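Local structure of taurine:2-oxoglutarate aminotransferase (6JIX) at residues I39-T50 with P421-E432; S151-R159 with G166-F174. The protein is a pyridoxal-5'-phosphate-dependent class-III aminotransferase that probably transfers the amino group of taurine to 2-oxoglutarate, yielding glutamate. All coordinates share one frame; numbering follows the deposited sequence.

Contact 1 of 2, residues I39-T50 with P421-E432; sequences IYFWDYDGKRYT and PLIITAEQLEEE
The backbones of Ile39 and Pro421 come within 6.3 Å (CA to CA) and those of Thr50 and Glu432 within 7.6 Å, so the open end of the beta hairpin formed by strands 40-43 and 48-51 meets the start of the last helix, 426-447. Ile39 supplies the apolar part, and its branching lets one residue fill two places: Ile39 CG2 rests 3.7 Å from Pro421 CG and also meets Ile423, while Ile39 CD1 reaches Ile424 CG1 at 3.9 Å. With chi1 at 75° CG1 of Ile39 sits between the backbone N and the carbonyl carbon, over the centre of the Tyr40 ring. Glutamine suits position 428 because its amide works in both directions. Gln428 NE2 donates to Tyr40 OH over 3.0 Å, nearly straight at 164°, with the hydroxyl in the amide plane, and gives a second bond to a water that also takes Ile39 N. Its OE1 accepts from Thr425 N and OG1, which fixes the flip of the amide, and Gln428 N returns a bond to Thr425 OG1, completing a capping box at the helix start. Further along, Thr50 OG1 donates to the buried Glu432 OE2 at 2.7 Å from above the carboxylate plane. Arg48 adds only a long salt bridge to Glu432, but its NH2 holds a water that donates to Glu431 OE1 at 2.7 Å.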
loop_
_atom_site.group_PDB
_atom_site.type_symbol
_atom_site.label_atom_id
_atom_site.label_comp_id
_atom_site.label_asym_id
_atom_site.label_seq_id
_atom_site.Cartn_x
_atom_site.Cartn_y
_atom_site.Cartn_z
ATOM N N ILE A 39 20.155 17.371 -1.642
ATOM C CA ILE A 39 19.032 17.951 -2.357
ATOM C C ILE A 39 19.158 17.757 -3.873
ATOM O O ILE A 39 18.518 18.484 -4.634
ATOM C CB ILE A 39 18.847 19.435 -2.009
ATOM C CG1 ILE A 39 19.934 20.259 -2.703
ATOM C CG2 ILE A 39 18.840 19.634 -0.488
ATOM C CD1 ILE A 39 19.617 21.714 -2.837
ATOM N N TYR A 40 19.992 16.816 -4.330
ATOM C CA TYR A 40 20.270 16.639 -5.752
ATOM C C TYR A 40 20.075 15.190 -6.172
ATOM O O TYR A 40 20.060 14.267 -5.349
ATOM C CB TYR A 40 21.704 17.066 -6.122
ATOM C CG TYR A 40 22.078 18.411 -5.570
ATOM C CD1 TYR A 40 21.640 19.583 -6.181
ATOM C CD2 TYR A 40 22.843 18.512 -4.422
ATOM C CE1 TYR A 40 21.964 20.821 -5.665
ATOM C CE2 TYR A 40 23.172 19.740 -3.896
ATOM C CZ TYR A 40 22.735 20.895 -4.523
ATOM O OH TYR A 40 23.064 22.119 -3.980
ATOM N N PHE A 41 19.928 15.006 -7.483
ATOM C CA PHE A 41 20.067 13.696 -8.106
ATOM C C PHE A 41 20.642 13.909 -9.501
ATOM O O PHE A 41 20.684 15.041 -10.005
ATOM C CB PHE A 41 18.748 12.904 -8.123
ATOM C CG PHE A 41 17.606 13.600 -8.794
ATOM C CD1 PHE A 41 17.442 13.534 -10.169
ATOM C CD2 PHE A 41 16.658 14.286 -8.045
ATOM C CE1 PHE A 41 16.362 14.153 -10.787
ATOM C CE2 PHE A 41 15.584 14.908 -8.657
ATOM C CZ PHE A 41 15.438 14.842 -10.034
ATOM N N TRP A 42 21.166 12.820 -10.089
ATOM C CA TRP A 42 21.945 12.897 -11.319
ATOM C C TRP A 42 21.457 11.881 -12.333
ATOM O O TRP A 42 21.206 10.720 -11.987
ATOM C CB TRP A 42 23.438 12.651 -11.034
ATOM C CG TRP A 42 24.093 13.753 -10.237
ATOM C CD1 TRP A 42 24.822 14.807 -10.724
ATOM C CD2 TRP A 42 24.069 13.909 -8.814
ATOM N NE1 TRP A 42 25.241 15.606 -9.693
ATOM C CE2 TRP A 42 24.797 15.078 -8.510
ATOM C CE3 TRP A 42 23.507 13.170 -7.766
ATOM C CZ2 TRP A 42 24.975 15.526 -7.198
ATOM C CZ3 TRP A 42 23.688 13.621 -6.464
ATOM C CH2 TRP A 42 24.410 14.787 -6.195
ATOM N N ASP A 43 21.386 12.297 -13.599
ATOM C CA ASP A 43 21.141 11.338 -14.668
ATOM C C ASP A 43 22.471 10.682 -15.051
ATOM O O ASP A 43 23.528 11.018 -14.518
ATOM C CB ASP A 43 20.456 12.012 -15.866
ATOM C CG ASP A 43 21.282 13.159 -16.471
ATOM O OD1 ASP A 43 22.532 13.029 -16.517
ATOM O OD2 ASP A 43 20.681 14.184 -16.906
ATOM N N TYR A 44 22.436 9.744 -15.996
ATOM C CA TYR A 44 23.640 8.973 -16.260
ATOM C C TYR A 44 24.692 9.753 -17.042
ATOM O O TYR A 44 25.834 9.282 -17.144
ATOM C CB TYR A 44 23.288 7.674 -16.979
ATOM C CG TYR A 44 22.819 6.562 -16.049
ATOM C CD1 TYR A 44 21.494 6.499 -15.620
ATOM C CD2 TYR A 44 23.690 5.571 -15.613
ATOM C CE1 TYR A 44 21.053 5.466 -14.787
ATOM C CE2 TYR A 44 23.261 4.546 -14.774
ATOM C CZ TYR A 44 21.940 4.495 -14.368
ATOM O OH TYR A 44 21.500 3.488 -13.535
ATOM N N ASP A 45 24.344 10.913 -17.604
ATOM C CA ASP A 45 25.320 11.822 -18.208
ATOM C C ASP A 45 25.991 12.753 -17.196
ATOM O O ASP A 45 26.871 13.532 -17.582
ATOM C CB ASP A 45 24.664 12.663 -19.318
ATOM C CG ASP A 45 23.919 11.814 -20.339
ATOM O OD1 ASP A 45 24.466 10.772 -20.757
ATOM O OD2 ASP A 45 22.783 12.181 -20.719
ATOM N N GLY A 46 25.584 12.734 -15.932
ATOM C CA GLY A 46 26.218 13.572 -14.950
ATOM C C GLY A 46 25.553 14.913 -14.710
ATOM O O GLY A 46 26.031 15.670 -13.849
ATOM N N LYS A 47 24.506 15.268 -15.468
ATOM C CA LYS A 47 23.808 16.518 -15.190
ATOM C C LYS A 47 23.101 16.438 -13.843
ATOM O O LYS A 47 22.505 15.417 -13.494
ATOM C CB LYS A 47 22.799 16.876 -16.284
ATOM C CG LYS A 47 22.435 18.368 -16.227
ATOM C CD LYS A 47 21.028 18.680 -16.694
ATOM C CE LYS A 47 20.787 20.189 -16.675
ATOM N NZ LYS A 47 20.245 20.678 -17.975
ATOM N N ARG A 48 23.145 17.531 -13.098
ATOM C CA ARG A 48 22.633 17.573 -11.738
ATOM C C ARG A 48 21.299 18.309 -11.698
ATOM O O ARG A 48 21.170 19.408 -12.250
ATOM C CB ARG A 48 23.649 18.259 -10.821
ATOM C CG ARG A 48 23.155 18.569 -9.423
ATOM C CD ARG A 48 24.118 19.481 -8.714
ATOM N NE ARG A 48 23.823 20.880 -9.008
ATOM C CZ ARG A 48 24.122 21.886 -8.196
ATOM N NH1 ARG A 48 24.730 21.642 -7.045
ATOM N NH2 ARG A 48 23.817 23.129 -8.536
ATOM N N TYR A 49 20.319 17.711 -11.026
ATOM C CA TYR A 49 19.020 18.335 -10.816
ATOM C C TYR A 49 18.887 18.672 -9.338
ATOM O O TYR A 49 19.143 17.823 -8.481
ATOM C CB TYR A 49 17.882 17.407 -11.292
ATOM C CG TYR A 49 18.055 17.052 -12.752
ATOM C CD1 TYR A 49 17.523 17.861 -13.763
ATOM C CD2 TYR A 49 18.825 15.952 -13.127
ATOM C CE1 TYR A 49 17.730 17.562 -15.113
ATOM C CE2 TYR A 49 19.038 15.639 -14.472
ATOM C CZ TYR A 49 18.492 16.446 -15.461
ATOM O OH TYR A 49 18.714 16.113 -16.785
ATOM N N THR A 50 18.468 19.895 -9.041
ATOM C CA THR A 50 18.210 20.298 -7.668
ATOM C C THR A 50 16.755 19.963 -7.381
ATOM O O THR A 50 15.846 20.464 -8.060
ATOM C CB THR A 50 18.483 21.795 -7.460
ATOM O OG1 THR A 50 19.663 22.182 -8.181
ATOM C CG2 THR A 50 18.687 22.118 -5.986
ATOM N N PRO A 421 13.714 20.253 -0.178
ATOM C CA PRO A 421 13.978 19.480 1.040
ATOM C C PRO A 421 14.191 20.388 2.243
ATOM O O PRO A 421 14.780 21.465 2.136
ATOM C CB PRO A 421 15.243 18.687 0.693
ATOM C CG PRO A 421 15.253 18.645 -0.800
ATOM C CD PRO A 421 14.669 19.938 -1.250
ATOM N N LEU A 422 13.692 19.929 3.396
ATOM C CA LEU A 422 13.749 20.679 4.640
ATOM C C LEU A 422 15.172 20.961 5.083
ATOM O O LEU A 422 15.362 21.785 5.983
ATOM C CB LEU A 422 13.017 19.912 5.748
ATOM C CG LEU A 422 11.550 19.552 5.445
ATOM C CD1 LEU A 422 10.765 19.211 6.702
ATOM C CD2 LEU A 422 10.873 20.687 4.685
ATOM N N ILE A 423 16.175 20.306 4.485
ATOM C CA ILE A 423 17.566 20.558 4.847
ATOM C C ILE A 423 18.229 21.580 3.938
ATOM O O ILE A 423 19.417 21.874 4.127
ATOM C CB ILE A 423 18.418 19.265 4.841
ATOM C CG1 ILE A 423 18.486 18.661 3.437
ATOM C CG2 ILE A 423 17.904 18.259 5.864
ATOM C CD1 ILE A 423 19.307 17.405 3.376
ATOM N N ILE A 424 17.519 22.094 2.929
ATOM C CA ILE A 424 18.108 23.099 2.056
ATOM C C ILE A 424 18.603 24.293 2.884
ATOM O O ILE A 424 18.002 24.681 3.896
ATOM C CB ILE A 424 17.101 23.537 0.978
ATOM C CG1 ILE A 424 17.849 24.037 -0.266
ATOM C CG2 ILE A 424 16.145 24.579 1.533
ATOM C CD1 ILE A 424 16.941 24.389 -1.419
ATOM N N THR A 425 19.706 24.887 2.448
ATOM C CA THR A 425 20.314 25.992 3.169
ATOM C C THR A 425 19.969 27.288 2.463
ATOM O O THR A 425 19.543 27.287 1.303
ATOM C CB THR A 425 21.830 25.821 3.240
ATOM O OG1 THR A 425 22.369 25.894 1.912
ATOM C CG2 THR A 425 22.168 24.471 3.871
ATOM N N ALA A 426 20.155 28.400 3.180
ATOM C CA ALA A 426 19.957 29.709 2.565
ATOM C C ALA A 426 20.763 29.837 1.273
ATOM O O ALA A 426 20.235 30.270 0.241
ATOM C CB ALA A 426 20.322 30.825 3.548
ATOM N N GLU A 427 22.046 29.443 1.300
ATOM C CA GLU A 427 22.864 29.602 0.100
ATOM C C GLU A 427 22.283 28.808 -1.062
ATOM O O GLU A 427 22.211 29.289 -2.198
ATOM C CB GLU A 427 24.315 29.181 0.364
ATOM C CG GLU A 427 25.282 29.660 -0.747
ATOM C CD GLU A 427 26.259 28.574 -1.260
ATOM O OE1 GLU A 427 26.488 28.586 -2.490
ATOM O OE2 GLU A 427 26.838 27.751 -0.479
ATOM N N GLN A 428 21.811 27.606 -0.789
ATOM C CA GLN A 428 21.240 26.803 -1.856
ATOM C C GLN A 428 19.992 27.465 -2.430
ATOM O O GLN A 428 19.827 27.555 -3.653
ATOM C CB GLN A 428 20.939 25.410 -1.318
ATOM C CG GLN A 428 22.147 24.492 -1.316
ATOM C CD GLN A 428 21.904 23.217 -0.521
ATOM O OE1 GLN A 428 21.364 23.262 0.594
ATOM N NE2 GLN A 428 22.296 22.073 -1.092
ATOM N N LEU A 429 19.089 27.919 -1.563
ATOM C CA LEU A 429 17.940 28.686 -2.039
ATOM C C LEU A 429 18.403 29.831 -2.934
ATOM O O LEU A 429 17.893 30.018 -4.049
ATOM C CB LEU A 429 17.132 29.211 -0.848
ATOM C CG LEU A 429 16.281 28.157 -0.125
ATOM C CD1 LEU A 429 15.623 28.745 1.107
ATOM C CD2 LEU A 429 15.248 27.571 -1.063
ATOM N N GLU A 430 19.398 30.594 -2.471
ATOM C CA GLU A 430 19.888 31.738 -3.236
ATOM C C GLU A 430 20.484 31.339 -4.577
ATOM O O GLU A 430 20.683 32.207 -5.431
ATOM C CB GLU A 430 20.907 32.535 -2.418
ATOM C CG GLU A 430 20.262 33.692 -1.648
ATOM C CD GLU A 430 20.671 33.724 -0.184
ATOM O OE1 GLU A 430 21.862 33.431 0.110
ATOM O OE2 GLU A 430 19.796 34.035 0.667
ATOM N N GLU A 431 20.796 30.060 -4.776
ATOM C CA GLU A 431 21.319 29.589 -6.050
ATOM C C GLU A 431 20.237 29.074 -6.977
ATOM O O GLU A 431 20.417 29.112 -8.198
ATOM C CB GLU A 431 22.327 28.442 -5.860
ATOM C CG GLU A 431 23.302 28.568 -4.694
ATOM C CD GLU A 431 24.311 27.425 -4.679
ATOM O OE1 GLU A 431 23.863 26.263 -4.855
ATOM O OE2 GLU A 431 25.533 27.696 -4.510
ATOM N N GLU A 432 19.143 28.549 -6.426
ATOM C CA GLU A 432 18.113 27.900 -7.233
ATOM C C GLU A 432 16.998 28.840 -7.642
ATOM O O GLU A 432 16.544 28.784 -8.790
ATOM C CB GLU A 432 17.503 26.716 -6.478
ATOM C CG GLU A 432 18.469 25.569 -6.241
ATOM C CD GLU A 432 19.153 25.088 -7.511
ATOM O OE1 GLU A 432 18.547 25.135 -8.624
ATOM O OE2 GLU A 432 20.322 24.666 -7.373
HETATM O O HOH W 1 22.271 19.184 -0.583
HETATM O O HOH W 2 24.269 25.527 -7.418
#

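Contact 2 of 2, residues S151-R159 with G166-F174; sequences SNASGDWRR and GSAPGFVHF
The imidazole of His173 carries the guanidinium of Arg159 flat on one face, centres 4.3 Å apart and planes 22° from parallel, while Asn152 O lies at its edge, near the ring plane. Beside it, the Phe171 ring receives Asn152 CB over one face in a CH-pi contact, 4.0 Å from CB to the ring centroid, and Ala153 CB touches its CE1; a small alanine lets the helix end come this near. At the imidazole edge NE2 gives a weak, bent bond to Asn152 O. Arginine suits position 159 because its flat head can stack and donate at once. The bend of Arg159 at chi3 (65°) turns the head back so that Arg159 NE meets Ser154 O at 2.7 Å, nearly in the guanidinium plane. Arg159 NH2 meets Gly155 O at 2.9 Å, while NH1 pairs with Glu163. A leucine here would probably leave the carbonyls of Ser154 and Gly155 without these donors and the His173 ring freer to turn. Asn152 bridges two backbones: ND2 donates to Ile148 O within its own helix, and Asn152 OD1 accepts from Ala168 N at 2.9 Å, the donor standing above the carbonyl plane. The whole belongs to a beta-alpha-beta crossover between the parallel strands 135-139 and 171-174, at the margin of the seven-stranded sheet characteristic of fold-type I pyridoxal-phosphate enzymes.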
loop_
_atom_site.group_PDB
_atom_site.type_symbol
_atom_site.label_atom_id
_atom_site.label_comp_id
_atom_site.label_asym_id
_atom_site.label_seq_id
_atom_site.Cartn_x
_atom_site.Cartn_y
_atom_site.Cartn_z
ATOM N N SER A 151 -9.692 6.963 -3.568
ATOM C CA SER A 151 -9.969 7.717 -4.784
ATOM C C SER A 151 -11.408 8.212 -4.812
ATOM O O SER A 151 -11.669 9.321 -5.292
ATOM C CB SER A 151 -9.670 6.868 -6.022
ATOM O OG SER A 151 -9.633 7.676 -7.186
ATOM N N ASN A 152 -12.355 7.417 -4.297
ATOM C CA ASN A 152 -13.712 7.926 -4.142
ATOM C C ASN A 152 -13.732 9.103 -3.173
ATOM O O ASN A 152 -14.494 10.062 -3.361
ATOM C CB ASN A 152 -14.656 6.818 -3.674
ATOM C CG ASN A 152 -15.308 6.088 -4.826
ATOM O OD1 ASN A 152 -16.320 6.534 -5.389
ATOM N ND2 ASN A 152 -14.732 4.961 -5.190
ATOM N N ALA A 153 -12.885 9.062 -2.140
ATOM C CA ALA A 153 -12.807 10.192 -1.224
ATOM C C ALA A 153 -12.088 11.387 -1.840
ATOM O O ALA A 153 -12.329 12.526 -1.418
ATOM C CB ALA A 153 -12.113 9.773 0.073
ATOM N N SER A 154 -11.239 11.162 -2.841
ATOM C CA SER A 154 -10.484 12.246 -3.461
ATOM C C SER A 154 -11.372 13.103 -4.353
ATOM O O SER A 154 -12.291 12.602 -5.014
ATOM C CB SER A 154 -9.323 11.682 -4.267
ATOM O OG SER A 154 -8.430 11.047 -3.384
ATOM N N GLY A 155 -11.088 14.405 -4.366
ATOM C CA GLY A 155 -11.848 15.356 -5.162
ATOM C C GLY A 155 -11.426 15.504 -6.612
ATOM O O GLY A 155 -12.288 15.647 -7.496
ATOM N N ASP A 156 -10.120 15.481 -6.891
ATOM C CA ASP A 156 -9.696 15.848 -8.235
ATOM C C ASP A 156 -10.022 14.722 -9.226
ATOM O O ASP A 156 -10.385 13.598 -8.856
ATOM C CB ASP A 156 -8.212 16.266 -8.264
ATOM C CG ASP A 156 -7.220 15.102 -8.034
ATOM O OD1 ASP A 156 -6.125 15.374 -7.470
ATOM O OD2 ASP A 156 -7.510 13.941 -8.429
ATOM N N TRP A 157 -9.898 15.058 -10.511
ATOM C CA TRP A 157 -10.453 14.252 -11.589
ATOM C C TRP A 157 -9.833 12.865 -11.703
ATOM O O TRP A 157 -10.358 12.040 -12.454
ATOM C CB TRP A 157 -10.302 15.009 -12.915
ATOM C CG TRP A 157 -8.901 15.544 -13.201
ATOM C CD1 TRP A 157 -8.465 16.830 -13.040
ATOM C CD2 TRP A 157 -7.784 14.808 -13.729
ATOM N NE1 TRP A 157 -7.146 16.934 -13.412
ATOM C CE2 TRP A 157 -6.706 15.711 -13.844
ATOM C CE3 TRP A 157 -7.592 13.478 -14.113
ATOM C CZ2 TRP A 157 -5.455 15.326 -14.325
ATOM C CZ3 TRP A 157 -6.338 13.092 -14.583
ATOM C CH2 TRP A 157 -5.290 14.015 -14.683
ATOM N N ARG A 158 -8.745 12.579 -10.987
ATOM C CA ARG A 158 -8.208 11.221 -10.994
ATOM C C ARG A 158 -9.183 10.210 -10.401
ATOM O O ARG A 158 -8.975 8.998 -10.564
ATOM C CB ARG A 158 -6.873 11.193 -10.254
ATOM C CG ARG A 158 -5.754 11.929 -11.005
ATOM C CD ARG A 158 -4.453 11.831 -10.263
ATOM N NE ARG A 158 -4.383 12.828 -9.204
ATOM C CZ ARG A 158 -3.306 13.042 -8.459
ATOM N NH1 ARG A 158 -2.217 12.314 -8.653
ATOM N NH2 ARG A 158 -3.321 13.985 -7.525
ATOM N N ARG A 159 -10.218 10.684 -9.699
ATOM C CA ARG A 159 -11.301 9.841 -9.203
ATOM C C ARG A 159 -12.210 9.305 -10.321
ATOM O O ARG A 159 -12.825 8.246 -10.142
ATOM C CB ARG A 159 -12.125 10.646 -8.188
ATOM C CG ARG A 159 -13.614 10.319 -8.170
ATOM C CD ARG A 159 -14.263 10.864 -6.921
ATOM N NE ARG A 159 -14.204 12.316 -6.919
ATOM C CZ ARG A 159 -15.092 13.099 -7.523
ATOM N NH1 ARG A 159 -16.117 12.563 -8.170
ATOM N NH2 ARG A 159 -14.959 14.422 -7.481
ATOM N N GLY A 166 -19.249 2.677 -11.140
ATOM C CA GLY A 166 -20.040 3.317 -10.090
ATOM C C GLY A 166 -19.261 3.962 -8.945
ATOM O O GLY A 166 -18.138 3.545 -8.633
ATOM N N SER A 167 -19.830 4.999 -8.321
ATOM C CA SER A 167 -19.222 5.595 -7.138
ATOM C C SER A 167 -19.487 4.708 -5.935
ATOM O O SER A 167 -20.592 4.186 -5.772
ATOM C CB SER A 167 -19.809 6.976 -6.854
ATOM O OG SER A 167 -20.103 7.660 -8.055
ATOM N N ALA A 168 -18.493 4.565 -5.069
ATOM C CA ALA A 168 -18.732 3.794 -3.862
ATOM C C ALA A 168 -19.656 4.596 -2.943
ATOM O O ALA A 168 -19.497 5.816 -2.816
ATOM C CB ALA A 168 -17.414 3.453 -3.167
ATOM N N PRO A 169 -20.620 3.951 -2.285
ATOM C CA PRO A 169 -21.618 4.712 -1.524
ATOM C C PRO A 169 -21.022 5.379 -0.291
ATOM O O PRO A 169 -20.040 4.916 0.298
ATOM C CB PRO A 169 -22.661 3.652 -1.133
ATOM C CG PRO A 169 -22.312 2.426 -1.918
ATOM C CD PRO A 169 -20.840 2.503 -2.178
ATOM N N GLY A 170 -21.652 6.473 0.111
ATOM C CA GLY A 170 -21.284 7.124 1.345
ATOM C C GLY A 170 -20.171 8.128 1.223
ATOM O O GLY A 170 -19.582 8.499 2.244
ATOM N N PHE A 171 -19.856 8.573 0.013
ATOM C CA PHE A 171 -18.796 9.547 -0.212
ATOM C C PHE A 171 -19.420 10.826 -0.766
ATOM O O PHE A 171 -19.709 10.910 -1.965
ATOM C CB PHE A 171 -17.741 8.985 -1.153
ATOM C CG PHE A 171 -16.864 7.964 -0.514
ATOM C CD1 PHE A 171 -15.765 8.356 0.244
ATOM C CD2 PHE A 171 -17.145 6.599 -0.658
ATOM C CE1 PHE A 171 -14.957 7.403 0.845
ATOM C CE2 PHE A 171 -16.344 5.634 -0.056
ATOM C CZ PHE A 171 -15.248 6.028 0.692
ATOM N N VAL A 172 -19.593 11.820 0.108
ATOM C CA VAL A 172 -20.170 13.113 -0.236
ATOM C C VAL A 172 -19.058 14.151 -0.320
ATOM O O VAL A 172 -18.245 14.285 0.606
ATOM C CB VAL A 172 -21.224 13.545 0.797
ATOM C CG1 VAL A 172 -21.986 14.766 0.288
ATOM C CG2 VAL A 172 -22.168 12.420 1.088
ATOM N N HIS A 173 -19.044 14.917 -1.408
ATOM C CA HIS A 173 -18.009 15.908 -1.651
ATOM C C HIS A 173 -18.556 17.310 -1.451
ATOM O O HIS A 173 -19.665 17.623 -1.894
ATOM C CB HIS A 173 -17.442 15.742 -3.059
ATOM C CG HIS A 173 -16.720 14.449 -3.244
ATOM N ND1 HIS A 173 -17.305 13.344 -3.826
ATOM C CD2 HIS A 173 -15.475 14.063 -2.874
ATOM C CE1 HIS A 173 -16.443 12.342 -3.831
ATOM N NE2 HIS A 173 -15.324 12.752 -3.260
ATOM N N PHE A 174 -17.780 18.147 -0.765
ATOM C CA PHE A 174 -18.114 19.553 -0.608
ATOM C C PHE A 174 -17.008 20.422 -1.174
ATOM O O PHE A 174 -15.830 20.056 -1.151
ATOM C CB PHE A 174 -18.385 19.948 0.863
ATOM C CG PHE A 174 -17.199 19.831 1.783
ATOM C CD1 PHE A 174 -16.678 18.584 2.132
ATOM C CD2 PHE A 174 -16.642 20.968 2.356
ATOM C CE1 PHE A 174 -15.603 18.485 3.013
ATOM C CE2 PHE A 174 -15.567 20.883 3.217
ATOM C CZ PHE A 174 -15.049 19.644 3.559
#

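From the N terminus the chain first lays down the hairpin 39-50, then runs through the large central part before 421-432 returns to it, so contact 1 closes a loop of 370 intervening residues. Contact 2 falls wholly within that span: 151-159 and 166-174 are separated by six residues and close a short local loop, with no crossing of the two. Contact 1 ties the N-terminal small sheet to the C-terminal helix; contact 2 joins a helix end to the edge strand of the large sheet, near the bound cofactor. Their centres lie about 37 Å apart on opposite sides of the chain's centre, and both reach the second subunit, through Phe41 and Phe171 among others.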